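Local coordinates for ankyrin-repeat protein B (Legionella pneumophila, PDB 5K34), which is a bacterial F-box effector that hijacks the host ubiquitin-proteasome system, its ankyrin domain, the part described here, probably serving to bind other proteins, at residues Trp11-Leu23 / Arg46-Thr60. Numbering follows the deposited sequence.
With SO4 (sulfate ion), chain C.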
loop_
_atom_site.group_PDB
_atom_site.type_symbol
_atom_site.label_atom_id
_atom_site.label_comp_id
_atom_site.label_asym_id
_atom_site.label_seq_id
_atom_site.Cartn_x
_atom_site.Cartn_y
_atom_site.Cartn_z
ATOM N N TRP A 11 5.889 -11.213 -6.539
ATOM C CA TRP A 11 5.922 -9.974 -5.743
ATOM C C TRP A 11 6.009 -8.742 -6.662
ATOM O O TRP A 11 5.309 -7.750 -6.436
ATOM C CB TRP A 11 7.101 -9.979 -4.767
ATOM C CG TRP A 11 7.136 -8.746 -3.907
ATOM C CD1 TRP A 11 7.744 -7.553 -4.193
ATOM C CD2 TRP A 11 6.499 -8.591 -2.650
ATOM N NE1 TRP A 11 7.519 -6.664 -3.168
ATOM C CE2 TRP A 11 6.778 -7.275 -2.193
ATOM C CE3 TRP A 11 5.727 -9.438 -1.837
ATOM C CZ2 TRP A 11 6.312 -6.800 -0.969
ATOM C CZ3 TRP A 11 5.249 -8.941 -0.618
ATOM C CH2 TRP A 11 5.561 -7.656 -0.194
ATOM N N GLY A 12 6.897 -8.784 -7.658
ATOM C CA GLY A 12 6.988 -7.636 -8.567
ATOM C C GLY A 12 5.693 -7.369 -9.297
ATOM O O GLY A 12 5.279 -6.210 -9.433
ATOM N N ASN A 13 5.020 -8.436 -9.737
ATOM C CA ASN A 13 3.731 -8.272 -10.411
ATOM C C ASN A 13 2.664 -7.749 -9.444
ATOM O O ASN A 13 1.769 -6.986 -9.847
ATOM C CB ASN A 13 3.284 -9.619 -11.002
ATOM C CG ASN A 13 4.066 -9.992 -12.218
ATOM O OD1 ASN A 13 4.756 -9.174 -12.827
ATOM N ND2 ASN A 13 3.955 -11.255 -12.616
ATOM N N LEU A 14 2.748 -8.152 -8.171
ATOM C CA LEU A 14 1.839 -7.664 -7.110
ATOM C C LEU A 14 2.004 -6.173 -6.901
ATOM O O LEU A 14 1.027 -5.434 -6.754
ATOM C CB LEU A 14 2.142 -8.413 -5.835
ATOM C CG LEU A 14 1.451 -7.991 -4.558
ATOM C CD1 LEU A 14 -0.060 -8.134 -4.681
ATOM C CD2 LEU A 14 2.000 -8.810 -3.396
ATOM N N MET A 15 3.230 -5.657 -6.814
ATOM C CA MET A 15 3.502 -4.225 -6.703
ATOM C C MET A 15 2.877 -3.477 -7.879
ATOM O O MET A 15 2.233 -2.424 -7.682
ATOM C CB MET A 15 4.999 -3.977 -6.644
ATOM C CG MET A 15 5.630 -4.488 -5.345
ATOM S SD MET A 15 5.121 -3.634 -3.856
ATOM C CE MET A 15 6.060 -2.098 -4.048
ATOM N N VAL A 16 3.059 -3.949 -9.130
ATOM C CA VAL A 16 2.445 -3.283 -10.277
ATOM C C VAL A 16 0.909 -3.327 -10.238
ATOM O O VAL A 16 0.238 -2.319 -10.524
ATOM C CB VAL A 16 2.992 -3.871 -11.585
ATOM C CG1 VAL A 16 2.207 -3.349 -12.790
ATOM C CG2 VAL A 16 4.462 -3.509 -11.725
ATOM N N ALA A 17 0.360 -4.490 -9.895
ATOM C CA ALA A 17 -1.093 -4.618 -9.846
ATOM C C ALA A 17 -1.643 -3.664 -8.803
ATOM O O ALA A 17 -2.652 -2.990 -9.040
ATOM C CB ALA A 17 -1.479 -6.050 -9.516
ATOM N N ALA A 18 -1.019 -3.595 -7.624
ATOM C CA ALA A 18 -1.508 -2.693 -6.588
ATOM C C ALA A 18 -1.378 -1.235 -7.011
ATOM O O ALA A 18 -2.337 -0.458 -6.856
ATOM C CB ALA A 18 -0.763 -2.933 -5.302
ATOM N N ARG A 19 -0.243 -0.843 -7.604
ATOM C CA ARG A 19 -0.058 0.548 -8.036
ATOM C C ARG A 19 -1.060 0.952 -9.099
ATOM O O ARG A 19 -1.440 2.138 -9.173
ATOM C CB ARG A 19 1.374 0.671 -8.575
ATOM C CG ARG A 19 1.793 2.153 -8.757
ATOM C CD ARG A 19 3.232 2.287 -9.267
ATOM N NE ARG A 19 4.228 1.793 -8.342
ATOM C CZ ARG A 19 4.963 0.681 -8.528
ATOM N NH1 ARG A 19 4.794 -0.136 -9.556
ATOM N NH2 ARG A 19 5.864 0.349 -7.591
ATOM N N SER A 20 -1.510 -0.009 -9.908
ATOM C CA SER A 20 -2.470 0.308 -10.977
ATOM C C SER A 20 -3.908 0.104 -10.555
ATOM O O SER A 20 -4.818 0.236 -11.383
ATOM C CB SER A 20 -2.216 -0.513 -12.235
ATOM O OG SER A 20 -2.317 -1.882 -11.933
ATOM N N ASN A 21 -4.159 -0.165 -9.276
ATOM C CA ASN A 21 -5.530 -0.354 -8.777
ATOM C C ASN A 21 -6.186 -1.591 -9.370
ATOM O O ASN A 21 -7.420 -1.681 -9.400
ATOM C CB ASN A 21 -6.402 0.894 -8.997
ATOM C CG ASN A 21 -7.431 1.137 -7.880
ATOM O OD1 ASN A 21 -7.365 0.603 -6.774
ATOM N ND2 ASN A 21 -8.372 2.041 -8.174
ATOM N N ASN A 22 -5.382 -2.548 -9.817
ATOM C CA ASN A 22 -5.903 -3.798 -10.341
ATOM C C ASN A 22 -6.091 -4.786 -9.212
ATOM O O ASN A 22 -5.299 -5.738 -8.990
ATOM C CB ASN A 22 -4.998 -4.355 -11.438
ATOM C CG ASN A 22 -5.699 -5.463 -12.232
ATOM O OD1 ASN A 22 -6.617 -6.112 -11.737
ATOM N ND2 ASN A 22 -5.262 -5.706 -13.453
ATOM N N LEU A 23 -7.152 -4.557 -8.439
ATOM C CA LEU A 23 -7.418 -5.342 -7.232
ATOM C C LEU A 23 -7.708 -6.816 -7.580
ATOM O O LEU A 23 -7.322 -7.717 -6.835
ATOM C CB LEU A 23 -8.555 -4.747 -6.418
ATOM C CG LEU A 23 -8.874 -5.472 -5.126
ATOM C CD1 LEU A 23 -7.685 -5.607 -4.173
ATOM C CD2 LEU A 23 -10.006 -4.737 -4.423
ATOM N N ARG A 46 9.497 -2.223 0.834
ATOM C CA ARG A 46 8.190 -1.723 0.401
ATOM C C ARG A 46 7.135 -2.810 0.484
ATOM O O ARG A 46 7.432 -4.010 0.538
ATOM C CB ARG A 46 8.269 -1.199 -1.057
ATOM C CG ARG A 46 9.467 -0.292 -1.341
ATOM C CD ARG A 46 9.290 0.479 -2.632
ATOM N NE ARG A 46 8.514 1.688 -2.383
ATOM C CZ ARG A 46 7.655 2.223 -3.243
ATOM N NH1 ARG A 46 6.990 3.326 -2.904
ATOM N NH2 ARG A 46 7.417 1.653 -4.431
ATOM N N THR A 47 5.857 -2.392 0.464
ATOM C CA THR A 47 4.746 -3.353 0.382
ATOM C C THR A 47 3.789 -2.882 -0.711
ATOM O O THR A 47 3.871 -1.729 -1.154
ATOM C CB THR A 47 3.936 -3.382 1.699
ATOM O OG1 THR A 47 3.284 -2.122 1.887
ATOM C CG2 THR A 47 4.830 -3.738 2.909
ATOM N N PRO A 48 2.826 -3.728 -1.100
ATOM C CA PRO A 48 1.823 -3.299 -2.058
ATOM C C PRO A 48 0.899 -2.242 -1.493
ATOM O O PRO A 48 0.201 -1.571 -2.263
ATOM C CB PRO A 48 1.064 -4.587 -2.416
ATOM C CG PRO A 48 1.356 -5.528 -1.299
ATOM C CD PRO A 48 2.794 -5.187 -0.880
ATOM N N LEU A 49 0.842 -2.057 -0.165
ATOM C CA LEU A 49 0.078 -0.925 0.385
ATOM C C LEU A 49 0.730 0.383 -0.032
ATOM O O LEU A 49 0.034 1.301 -0.481
ATOM C CB LEU A 49 -0.021 -1.050 1.903
ATOM C CG LEU A 49 -0.736 0.096 2.626
ATOM C CD1 LEU A 49 -2.171 0.302 2.091
ATOM C CD2 LEU A 49 -0.761 -0.152 4.133
ATOM N N LEU A 50 2.071 0.500 0.063
ATOM C CA LEU A 50 2.776 1.665 -0.458
ATOM C C LEU A 50 2.586 1.848 -1.919
ATOM O O LEU A 50 2.400 2.964 -2.423
ATOM C CB LEU A 50 4.276 1.610 -0.191
ATOM C CG LEU A 50 4.837 1.969 1.144
ATOM C CD1 LEU A 50 6.375 2.029 1.027
ATOM C CD2 LEU A 50 4.314 3.361 1.620
ATOM N N ALA A 51 2.673 0.747 -2.683
ATOM C CA ALA A 51 2.487 0.799 -4.129
ATOM C C ALA A 51 1.113 1.357 -4.475
ATOM O O ALA A 51 0.991 2.228 -5.351
ATOM C CB ALA A 51 2.685 -0.568 -4.746
ATOM N N ALA A 52 0.066 0.853 -3.809
ATOM C CA ALA A 52 -1.269 1.353 -4.055
ATOM C C ALA A 52 -1.366 2.815 -3.732
ATOM O O ALA A 52 -1.926 3.574 -4.538
ATOM C CB ALA A 52 -2.288 0.527 -3.261
ATOM N N ILE A 53 -0.826 3.247 -2.601
ATOM C CA ILE A 53 -0.879 4.674 -2.248
ATOM C C ILE A 53 -0.212 5.524 -3.324
ATOM O O ILE A 53 -0.798 6.494 -3.822
ATOM C CB ILE A 53 -0.233 4.903 -0.863
ATOM C CG1 ILE A 53 -1.125 4.305 0.220
ATOM C CG2 ILE A 53 0.017 6.412 -0.637
ATOM C CD1 ILE A 53 -0.397 4.117 1.554
ATOM N N GLU A 54 1.008 5.161 -3.743
ATOM C CA GLU A 54 1.698 6.050 -4.690
ATOM C C GLU A 54 1.041 6.042 -6.044
ATOM O O GLU A 54 1.158 7.039 -6.786
ATOM C CB GLU A 54 3.183 5.700 -4.829
ATOM C CG GLU A 54 3.472 4.433 -5.589
ATOM C CD GLU A 54 4.943 4.039 -5.539
ATOM O OE1 GLU A 54 5.787 4.831 -5.050
ATOM O OE2 GLU A 54 5.244 2.888 -5.928
ATOM N N GLY A 55 0.304 4.997 -6.427
ATOM C CA GLY A 55 -0.446 4.958 -7.679
ATOM C C GLY A 55 -1.804 5.613 -7.577
ATOM O O GLY A 55 -2.542 5.575 -8.571
ATOM N N LYS A 56 -2.157 6.178 -6.424
ATOM C CA LYS A 56 -3.495 6.739 -6.191
ATOM C C LYS A 56 -4.564 5.686 -6.329
ATOM O O LYS A 56 -5.740 5.955 -6.637
ATOM C CB LYS A 56 -3.779 7.941 -7.111
ATOM C CG LYS A 56 -2.718 9.033 -7.030
ATOM C CD LYS A 56 -3.108 10.310 -7.735
ATOM C CE LYS A 56 -3.398 10.091 -9.204
ATOM N NZ LYS A 56 -3.634 11.438 -9.837
ATOM N N ALA A 57 -4.190 4.438 -6.029
ATOM C CA ALA A 57 -5.090 3.281 -6.129
ATOM C C ALA A 57 -5.769 3.111 -4.773
ATOM O O ALA A 57 -5.554 2.139 -4.055
ATOM C CB ALA A 57 -4.269 2.034 -6.532
ATOM N N TYR A 58 -6.609 4.096 -4.420
ATOM C CA TYR A 58 -7.051 4.177 -3.031
ATOM C C TYR A 58 -8.016 3.066 -2.622
ATOM O O TYR A 58 -8.004 2.655 -1.472
ATOM C CB TYR A 58 -7.574 5.592 -2.686
ATOM C CG TYR A 58 -6.506 6.633 -2.861
ATOM C CD1 TYR A 58 -5.328 6.603 -2.106
ATOM C CD2 TYR A 58 -6.658 7.664 -3.748
ATOM C CE1 TYR A 58 -4.325 7.546 -2.269
ATOM C CE2 TYR A 58 -5.673 8.648 -3.906
ATOM C CZ TYR A 58 -4.523 8.563 -3.184
ATOM O OH TYR A 58 -3.554 9.520 -3.418
ATOM N N GLN A 59 -8.792 2.558 -3.578
ATOM C CA GLN A 59 -9.662 1.405 -3.238
ATOM C C GLN A 59 -8.831 0.128 -2.951
ATOM O O GLN A 59 -9.167 -0.550 -1.971
ATOM C CB GLN A 59 -10.703 1.134 -4.315
ATOM C CG GLN A 59 -11.570 2.348 -4.684
ATOM C CD GLN A 59 -11.097 3.054 -5.930
ATOM O OE1 GLN A 59 -9.885 3.356 -6.061
ATOM N NE2 GLN A 59 -11.985 3.304 -6.876
ATOM N N THR A 60 -7.775 -0.075 -3.677
ATOM C CA THR A 60 -6.896 -1.191 -3.409
ATOM C C THR A 60 -6.185 -0.991 -2.057
ATOM O O THR A 60 -6.037 -1.919 -1.281
ATOM C CB THR A 60 -5.897 -1.373 -4.558
ATOM O OG1 THR A 60 -6.617 -1.773 -5.730
ATOM C CG2 THR A 60 -4.852 -2.467 -4.241
HETATM S S SO4 C . -10.024 4.113 -10.719
HETATM O O1 SO4 C . -10.820 4.006 -11.991
HETATM O O2 SO4 C . -8.723 3.289 -10.824
HETATM O O3 SO4 C . -9.743 5.541 -10.384
HETATM O O4 SO4 C . -10.828 3.718 -9.530
#
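Helix packing within the ankyrin-repeat domain joins helix 11-19 to helix 48-54; the segment axes run 34° from parallel, 7.4 Å apart at closest approach. Small residues let the backbones close in: A18 is a knob among P48, A51, A52 and T60, its CB 3.8 Å from P48 CB, and P48 in turn sits among W11, L14, M15 and A18. The W11 side chain crosses the proline at about a right angle and turns its ring edge to R46 O, a carbonyl that accepts a hydrogen bond from T39 OG1. M15, bent at chi2 and chi3, curls its methyl against A51 CB. At one flank, R19 and R46 share the carboxylate of E54. R19 grips it side-on, with NE 2.8 Å and NH2 3.1 Å from the same oxygen, OE2, whereas R46 comes end-on, NH1 to OE1 and NH2 to OE2. Three N-H groups thus converge on OE2, and the two guanidinium planes lie only 7° apart; the shared anion would offset their like charges, and D76 also pairs with R46 NE. Beyond the helix end, where N21 with positive phi closes a Schellman motif, its side chain bridges to the start of helix 58-67. N21 OD1 takes two bonds from T60: one from N, nearly along the C=O axis, and a shorter one from OG1 at 2.7 Å. N21 ND2 reaches Q59 OE1 from above the carbonyl plane and, almost straight (172°), O2 of a sulfate probably from the crystallisation liquor, at 3.0 Å, while Q59 NE2 holds its O4 at 2.9 Å.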